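Side-chain contacts in beta-L-arabinobiosidase (Bacteroides thetaiotaomicron, PDB 5MQR), which hydrolyses glycosidic bonds, probably releasing arabinofuranosyl units during the breakdown of plant pectin by a gut bacterium: residues G154-V157 with S158-G161; K816-P820 with T821-Y825; E885-G888 with Y889-W892. All blocks are in the same frame, centred on the assembly; numbering follows the deposited sequence.

Overall arrangement
The three contacts illustrate how short-range packing takes on the character of its place in the fold. Interaction 1 lies in the N-terminal propeller region, at a partly buried hairpin turn where a tyrosine ring and a valine methyl pack on backbone. Interactions 2 and 3 are far away, with nearest atoms about 66 and 58 Å from it, in the MGH1-like region. Both are buried, their centres 10 Å apart, and they touch through T821 and S824 on one side and I887, I890 and P891 on the other. Residues 816-825 lead from a loop into helix 820-839, with side chains of the first turn bonded to carbonyls; residues 885-892 form a 3-10 turn held by backbone bonds, with mainly apolar and aromatic side chains packed around it.

Interaction 1: residues G154-V157 with S158-G161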
# COMPACT_ATOMS: atom_id res chain seq x y z
N GLY A 154 31.05 14.84 -7.03
CA GLY A 154 31.12 16.18 -6.49
C GLY A 154 31.41 16.36 -5.01
O GLY A 154 31.84 17.45 -4.64
N PHE A 155 31.23 15.32 -4.20
CA PHE A 155 31.16 15.46 -2.76
C PHE A 155 31.69 14.23 -2.04
O PHE A 155 31.42 13.12 -2.48
CB PHE A 155 29.70 15.64 -2.31
CG PHE A 155 29.09 16.96 -2.67
CD1 PHE A 155 29.56 18.13 -2.14
CD2 PHE A 155 27.98 17.01 -3.49
CE1 PHE A 155 28.96 19.35 -2.45
CE2 PHE A 155 27.38 18.22 -3.80
CZ PHE A 155 27.88 19.39 -3.28
N TYR A 156 32.37 14.45 -0.92
CA TYR A 156 32.75 13.38 0.03
C TYR A 156 32.60 13.88 1.46
O TYR A 156 33.15 14.93 1.82
CB TYR A 156 34.21 12.94 -0.20
CG TYR A 156 34.73 11.96 0.83
CD1 TYR A 156 34.17 10.69 0.92
CD2 TYR A 156 35.77 12.28 1.69
CE1 TYR A 156 34.61 9.77 1.84
CE2 TYR A 156 36.23 11.36 2.62
CZ TYR A 156 35.64 10.10 2.70
OH TYR A 156 36.06 9.13 3.60
N VAL A 157 31.92 13.12 2.31
CA VAL A 157 31.89 13.39 3.75
C VAL A 157 32.90 12.46 4.41
O VAL A 157 32.77 11.23 4.35
CB VAL A 157 30.49 13.16 4.36
CG1 VAL A 157 30.53 13.37 5.89
CG2 VAL A 157 29.48 14.08 3.71
N SER A 158 33.90 13.06 5.06
CA SER A 158 35.00 12.30 5.64
C SER A 158 34.60 11.59 6.94
O SER A 158 33.49 11.77 7.48
CB SER A 158 36.19 13.21 5.89
OG SER A 158 36.01 13.96 7.08
N LYS A 159 35.51 10.75 7.41
CA LYS A 159 35.29 10.00 8.64
C LYS A 159 35.18 10.91 9.86
O LYS A 159 34.38 10.64 10.72
CB LYS A 159 36.40 8.98 8.85
CG LYS A 159 36.26 7.84 7.87
CD LYS A 159 37.38 6.84 8.05
CE LYS A 159 37.35 5.77 6.97
NZ LYS A 159 38.66 5.05 7.03
N SER A 160 35.92 12.01 9.87
CA SER A 160 35.79 13.04 10.91
C SER A 160 34.62 14.04 10.70
O SER A 160 34.58 15.08 11.35
CB SER A 160 37.12 13.79 11.01
OG SER A 160 37.38 14.50 9.81
N GLY A 161 33.70 13.76 9.77
CA GLY A 161 32.54 14.60 9.52
C GLY A 161 32.75 15.89 8.74
O GLY A 161 31.87 16.75 8.76
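Between V157, the last residue of strand 148-157, and S158 the chain passes from extended geometry into a type I beta turn that ends at G161, whose N bonds to S158 O at 3.0 Å. The side chain that does most of the touching is Y156. Its CG is anti to the backbone N (chi1 174°), a setting that lays the ring forward along the chain, so that CE2 comes within 3.4 Å of S158 CA. S158 N sits over one ring face, 3.7 Å above the plane and shifted toward the rim. The phenol oxygen reaches past the serine to E234 of helix 226-236, and the same carboxylate oxygen takes the N-H of K159; one acidic group thus ties the tyrosine and the turn together. V157 works along another side of the backbone: its CG1 lies 3.5 Å from S158 N and makes a loose contact with G161 CA at 4.3 Å. S158 OG accepts from R162 N, just beyond the turn. G161 has positive phi (76°), a conformation glycine adopts easily, and its carbonyl oxygen receives the indole N-H of W83 from the neighbouring four-stranded sheet. The arrangement is a beta hairpin joining strands 148-157 and 163-170, the first two strands of a four-stranded antiparallel sheet of the kind that forms a beta-propeller blade.

Interaction 2: residues K816-P820 with T821-Y825; sequences KYARP and TINSY
A818 meets the helix ahead of it through its methyl group, with CB 4.0 Å from N823 ND2. R819 follows at the N-cap position, and here the backbone carbonyl and the side chain serve different partners. Its oxygen accepts N823 ND2 at 3.0 Å; the donor stands 48° out of the carbonyl plane, and the N-H points at the oxygen with an angle of 151°. The backbone N of N823 adds a weak bond to the same oxygen. The arginine side chain runs side by side with T821, its CB 3.3 Å from T821 OG1, and bends at chi3 (60°). NE then forms a salt bridge with D803 OD2, the oxygen that also bonds the threonine hydroxyl, so a single carboxylate oxygen holds both side chains at the helix start. P820 begins the first turn, and its carbonyl oxygen is gripped twice by one residue: S824 OG donates in the carbonyl plane at 2.8 Å, while S824 N approaches from above that plane at 3.3 Å. The other end of the N823 amide, OD1, accepts from Y796 N, and the two bonds together fix the amide's rotation. With an alanine in place of N823, the R819 carbonyl would probably keep little more than the weak backbone bond, and Y796 N would lose its acceptor. Helix 820-839, begun in this way, is flanked by helix 843-864, which packs on A818 and N823, and by helix 890-893, which covers T821 and S824.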
# COMPACT_ATOMS: atom_id res chain seq x y z
N LYS A 816 -31.24 -36.88 29.61
CA LYS A 816 -31.16 -35.59 30.26
C LYS A 816 -29.80 -35.51 30.87
O LYS A 816 -29.66 -35.42 32.08
CB LYS A 816 -32.24 -35.44 31.32
CG LYS A 816 -33.65 -35.49 30.74
CD LYS A 816 -34.71 -35.11 31.76
CE LYS A 816 -36.02 -34.89 31.03
NZ LYS A 816 -37.15 -34.79 31.99
N TYR A 817 -28.78 -35.56 30.02
CA TYR A 817 -27.42 -35.43 30.49
C TYR A 817 -27.00 -33.96 30.45
O TYR A 817 -27.41 -33.19 29.56
CB TYR A 817 -26.48 -36.28 29.65
CG TYR A 817 -26.69 -37.79 29.66
CD1 TYR A 817 -27.42 -38.43 30.68
CD2 TYR A 817 -26.11 -38.58 28.68
CE1 TYR A 817 -27.58 -39.81 30.68
CE2 TYR A 817 -26.26 -39.96 28.68
CZ TYR A 817 -27.00 -40.57 29.68
OH TYR A 817 -27.17 -41.91 29.67
N ALA A 818 -26.15 -33.59 31.40
CA ALA A 818 -25.58 -32.26 31.46
C ALA A 818 -24.37 -32.19 30.53
O ALA A 818 -23.25 -32.49 30.91
CB ALA A 818 -25.21 -31.90 32.89
N ARG A 819 -24.63 -31.77 29.30
CA ARG A 819 -23.61 -31.67 28.26
C ARG A 819 -22.96 -30.28 28.25
O ARG A 819 -23.65 -29.28 28.49
CB ARG A 819 -24.26 -31.98 26.92
CG ARG A 819 -24.65 -33.44 26.76
CD ARG A 819 -25.59 -33.67 25.58
NE ARG A 819 -24.99 -33.27 24.31
CZ ARG A 819 -24.13 -33.98 23.57
NH1 ARG A 819 -23.72 -35.19 23.94
NH2 ARG A 819 -23.68 -33.47 22.42
N PRO A 820 -21.62 -30.19 27.99
CA PRO A 820 -21.00 -28.85 27.99
C PRO A 820 -21.40 -27.97 26.82
O PRO A 820 -21.04 -26.80 26.83
CB PRO A 820 -19.49 -29.14 27.94
CG PRO A 820 -19.40 -30.51 27.37
CD PRO A 820 -20.59 -31.24 27.94
N THR A 821 -22.11 -28.53 25.83
CA THR A 821 -22.81 -27.74 24.82
C THR A 821 -23.76 -26.72 25.45
O THR A 821 -23.45 -25.52 25.51
CB THR A 821 -23.64 -28.62 23.88
OG1 THR A 821 -24.41 -29.55 24.66
CG2 THR A 821 -22.74 -29.37 22.90
N ILE A 822 -24.91 -27.20 25.92
CA ILE A 822 -26.00 -26.30 26.35
C ILE A 822 -25.60 -25.47 27.58
O ILE A 822 -25.98 -24.31 27.68
CB ILE A 822 -27.35 -27.02 26.56
CG1 ILE A 822 -28.44 -26.01 26.95
CG2 ILE A 822 -27.26 -28.11 27.62
CD1 ILE A 822 -29.87 -26.47 26.72
N ASN A 823 -24.80 -26.04 28.47
CA ASN A 823 -24.30 -25.27 29.63
C ASN A 823 -23.40 -24.09 29.26
O ASN A 823 -23.54 -23.02 29.85
CB ASN A 823 -23.64 -26.18 30.67
CG ASN A 823 -24.67 -27.01 31.41
OD1 ASN A 823 -25.42 -26.46 32.23
ND2 ASN A 823 -24.76 -28.31 31.09
N SER A 824 -22.49 -24.27 28.30
CA SER A 824 -21.64 -23.18 27.87
C SER A 824 -22.47 -22.15 27.10
O SER A 824 -22.24 -20.95 27.22
CB SER A 824 -20.51 -23.71 26.99
OG SER A 824 -19.66 -24.57 27.71
N TYR A 825 -23.40 -22.65 26.27
CA TYR A 825 -24.24 -21.78 25.48
C TYR A 825 -25.04 -20.84 26.40
O TYR A 825 -25.16 -19.64 26.13
CB TYR A 825 -25.23 -22.55 24.60
CG TYR A 825 -24.71 -23.52 23.56
CD1 TYR A 825 -23.38 -23.54 23.14
CD2 TYR A 825 -25.59 -24.40 22.96
CE1 TYR A 825 -22.94 -24.43 22.18
CE2 TYR A 825 -25.17 -25.29 22.00
CZ TYR A 825 -23.85 -25.32 21.62
OH TYR A 825 -23.48 -26.24 20.65

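Interaction 3: residues E885-G888 with Y889-W892; sequences EAIG and YIPW
Y889 and I890 are tied to the preceding turn by two backbone bonds of 3-10 spacing: Y889 N to A886 O at 3.0 Å and I890 N to I887 O at 3.1 Å. In both, the donor lies well out of the carbonyl plane, by 49° and 62°. The side chains of I887 and I890 cross obliquely, and the delta methyl of I890 rests against I887, with CD1 3.9 Å from I887 CB. This contact follows from the first torsion of I890 (-65°), which sets CG1 beside the backbone N and folds the longer branch back toward the turn. Two rings approach the carbonyl oxygen of G888. P891, which has no N-H to offer, brings CD to 3.3 Å from G888 O, while the six-membered ring of W892 approaches edge-on, near its own plane, with CZ3 3.6 Å from that oxygen. E885 O lies close to where a beta carbon would stand at G888. The whole is a 3-10 turn leading into the short helix 890-893, within the region that in MGH1-like glycosidases forms an alpha/alpha barrel of helical hairpins. Around it, aromatic residues set the two large rings: Y889 stacks on W907 and meets F871 edge-to-face, and its hydroxyl bonds to A906 O, whereas W892 has edge-to-face contacts with W907, F961 and Y965. Farther out, helix 948-964 packs on A886 and Y889, N960 of that helix bonds to W892 O, and S810 holds the E885 carboxylate at the start of the turn.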
# COMPACT_ATOMS: atom_id res chain seq x y z
N GLU A 885 -14.62 -35.27 24.08
CA GLU A 885 -15.29 -34.93 22.81
C GLU A 885 -14.96 -33.49 22.43
O GLU A 885 -14.50 -32.72 23.25
CB GLU A 885 -16.81 -35.11 22.94
CG GLU A 885 -17.25 -36.55 23.18
CD GLU A 885 -18.72 -36.69 23.53
OE1 GLU A 885 -19.21 -36.01 24.47
OE2 GLU A 885 -19.40 -37.48 22.85
N ALA A 886 -15.23 -33.14 21.18
CA ALA A 886 -15.01 -31.77 20.72
C ALA A 886 -15.85 -30.78 21.53
O ALA A 886 -15.42 -29.62 21.71
CB ALA A 886 -15.33 -31.63 19.24
N ILE A 887 -17.02 -31.24 22.01
CA ILE A 887 -17.89 -30.38 22.81
C ILE A 887 -17.21 -29.89 24.08
O ILE A 887 -17.59 -28.88 24.61
CB ILE A 887 -19.27 -30.99 23.14
CG1 ILE A 887 -19.16 -32.28 23.97
CG2 ILE A 887 -20.07 -31.21 21.87
CD1 ILE A 887 -20.48 -32.72 24.61
N GLY A 888 -16.20 -30.60 24.56
CA GLY A 888 -15.42 -30.17 25.72
C GLY A 888 -14.60 -28.89 25.54
O GLY A 888 -14.08 -28.35 26.53
N TYR A 889 -14.43 -28.44 24.29
CA TYR A 889 -13.79 -27.17 24.02
C TYR A 889 -14.75 -26.00 23.98
O TYR A 889 -14.30 -24.87 24.06
CB TYR A 889 -12.97 -27.23 22.73
CG TYR A 889 -11.75 -28.14 22.82
CD1 TYR A 889 -10.75 -27.95 23.79
CD2 TYR A 889 -11.58 -29.19 21.92
CE1 TYR A 889 -9.65 -28.80 23.86
CE2 TYR A 889 -10.49 -30.03 21.97
CZ TYR A 889 -9.54 -29.85 22.94
OH TYR A 889 -8.48 -30.72 22.94
N ILE A 890 -16.06 -26.25 23.95
CA ILE A 890 -17.08 -25.18 23.85
C ILE A 890 -17.03 -24.18 25.01
O ILE A 890 -17.25 -23.01 24.78
CB ILE A 890 -18.49 -25.76 23.65
CG1 ILE A 890 -18.57 -26.49 22.30
CG2 ILE A 890 -19.57 -24.67 23.60
CD1 ILE A 890 -19.87 -27.25 22.10
N PRO A 891 -16.67 -24.59 26.24
CA PRO A 891 -16.52 -23.54 27.25
C PRO A 891 -15.65 -22.34 26.81
O PRO A 891 -16.01 -21.19 27.12
CB PRO A 891 -15.88 -24.28 28.43
CG PRO A 891 -16.39 -25.68 28.28
CD PRO A 891 -16.34 -25.91 26.79
N TRP A 892 -14.56 -22.60 26.09
CA TRP A 892 -13.69 -21.53 25.57
C TRP A 892 -14.28 -20.71 24.41
O TRP A 892 -13.83 -19.60 24.16
CB TRP A 892 -12.33 -22.06 25.15
CG TRP A 892 -11.50 -22.40 26.30
CD1 TRP A 892 -10.78 -21.54 27.07
CD2 TRP A 892 -11.31 -23.69 26.86
NE1 TRP A 892 -10.14 -22.21 28.05
CE2 TRP A 892 -10.43 -23.54 27.95
CE3 TRP A 892 -11.76 -24.97 26.52
CZ2 TRP A 892 -10.01 -24.62 28.73
CZ3 TRP A 892 -11.35 -26.06 27.31
CH2 TRP A 892 -10.49 -25.86 28.40